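PDB 3NV9: malic enzyme from Entamoeba histolytica, which probably catalyses the oxidative decarboxylation of malate to pyruvate with NAD or NADP as electron acceptor, as malic enzymes do. Local coordinates for residues L123-Y126 with I130-V133. Residues are numbered along the deposited sequence; the frame is centred on the assembly and turned at random.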
loop_
_atom_site.group_PDB
_atom_site.type_symbol
_atom_site.label_atom_id
_atom_site.label_comp_id
_atom_site.label_asym_id
_atom_site.label_seq_id
_atom_site.Cartn_x
_atom_site.Cartn_y
_atom_site.Cartn_z
ATOM N N LEU A 123 10.187 8.361 -3.013
ATOM C CA LEU A 123 11.569 8.211 -3.554
ATOM C C LEU A 123 11.872 6.829 -4.117
ATOM O O LEU A 123 12.680 6.674 -5.037
ATOM C CB LEU A 123 12.620 8.539 -2.500
ATOM C CG LEU A 123 12.657 9.963 -1.960
ATOM C CD1 LEU A 123 13.699 10.096 -0.786
ATOM C CD2 LEU A 123 12.859 11.016 -3.083
ATOM N N MET A 124 11.278 5.810 -3.533
ATOM C CA MET A 124 11.522 4.457 -4.087
ATOM C C MET A 124 10.969 4.372 -5.515
ATOM O O MET A 124 11.520 3.705 -6.394
ATOM C CB MET A 124 10.888 3.414 -3.200
ATOM C CG MET A 124 11.817 3.095 -1.998
ATOM S SD MET A 124 10.906 2.095 -0.855
ATOM C CE MET A 124 11.872 2.384 0.667
ATOM N N LYS A 125 9.865 5.058 -5.738
ATOM C CA LYS A 125 9.293 5.009 -7.070
ATOM C C LYS A 125 10.125 5.842 -8.035
ATOM O O LYS A 125 10.526 5.340 -9.064
ATOM C CB LYS A 125 7.841 5.469 -7.086
ATOM C CG LYS A 125 7.243 5.384 -8.492
ATOM C CD LYS A 125 7.029 3.956 -8.940
ATOM C CE LYS A 125 6.165 3.933 -10.181
ATOM N NZ LYS A 125 5.742 2.549 -10.476
ATOM N N TYR A 126 10.405 7.095 -7.665
ATOM C CA TYR A 126 10.994 8.038 -8.574
ATOM C C TYR A 126 12.505 7.862 -8.817
ATOM O O TYR A 126 13.019 8.252 -9.865
ATOM C CB TYR A 126 10.635 9.433 -8.119
ATOM C CG TYR A 126 10.845 10.497 -9.164
ATOM C CD1 TYR A 126 10.065 10.531 -10.295
ATOM C CD2 TYR A 126 11.796 11.496 -8.994
ATOM C CE1 TYR A 126 10.231 11.549 -11.263
ATOM C CE2 TYR A 126 11.980 12.508 -9.954
ATOM C CZ TYR A 126 11.183 12.515 -11.091
ATOM O OH TYR A 126 11.339 13.458 -12.095
ATOM N N ILE A 130 10.653 1.345 -7.781
ATOM C CA ILE A 130 10.026 0.449 -6.844
ATOM C C ILE A 130 8.612 0.866 -6.450
ATOM O O ILE A 130 8.369 2.062 -6.230
ATOM C CB ILE A 130 10.934 0.334 -5.628
ATOM C CG1 ILE A 130 12.311 -0.187 -6.099
ATOM C CG2 ILE A 130 10.390 -0.631 -4.619
ATOM C CD1 ILE A 130 13.406 0.139 -5.159
ATOM N N ASP A 131 7.643 -0.073 -6.403
ATOM C CA ASP A 131 6.294 0.311 -5.837
ATOM C C ASP A 131 6.306 0.149 -4.313
ATOM O O ASP A 131 6.669 -0.880 -3.826
ATOM C CB ASP A 131 5.178 -0.487 -6.486
ATOM C CG ASP A 131 5.069 -0.178 -7.979
ATOM O OD1 ASP A 131 4.819 0.992 -8.332
ATOM O OD2 ASP A 131 5.252 -1.095 -8.800
ATOM N N ALA A 132 5.978 1.174 -3.550
ATOM C CA ALA A 132 6.165 1.093 -2.099
ATOM C C ALA A 132 5.075 1.920 -1.417
ATOM O O ALA A 132 4.589 2.895 -1.994
ATOM C CB ALA A 132 7.488 1.564 -1.736
ATOM N N VAL A 133 4.626 1.482 -0.240
ATOM C CA VAL A 133 3.680 2.255 0.488
ATOM C C VAL A 133 4.083 2.398 1.971
ATOM O O VAL A 133 4.711 1.532 2.538
ATOM C CB VAL A 133 2.232 1.745 0.350
ATOM C CG1 VAL A 133 1.685 2.050 -1.041
ATOM C CG2 VAL A 133 2.093 0.317 0.754
#
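Met124 O, near the C-terminal end of helix 114-128, accepts a hydrogen bond from Ile130 N at 2.9 Å. The hydrogen bond is nearly straight (164°), but the donor sits well above the carbonyl plane and not on a lone pair. This bond closes the short turn between helix and strand. Ile130 O looks back at the helix and receives a CA-H...O contact from Lys125 CA (3.2 Å); Lys125 CB and CD also lie against this oxygen. With its CG anti to the backbone N (chi1 -179°) and a bend at chi2, the lysine chain runs alongside the Asp131 side chain, both pointing the same way. Lys125 NZ thereby meets Asp131 OD1 at 2.8 Å, on the syn side and 26° out of the carboxylate plane, in a buried salt bridge. Each end of the bridge has a further partner on the second subunit: Gln48 OE1 of that subunit bonds Lys125 NZ, and Ile49 N of that subunit bonds Asp131 OD1. The ion pair is thus knitted into the dimer interface, which probably favours the charged forms. Away from it, the side chain of Met124 makes apolar contacts: its CB packs on Ile130 CB (3.9 Å), and its extended chain brings SD to Ala132 CB at 3.6 Å. Helix 114-128 is here the connector of the beta-alpha-beta unit between strands 92-97 and 131-136, parallel neighbours joined by backbone hydrogen bonds of Asp131 and Val133, both to Val93; the side chains of Met124 and Ile130 pack on Val93 and on Leu367 of helix 363-372, while Lys125 also touches Ala452 of helix 438-461.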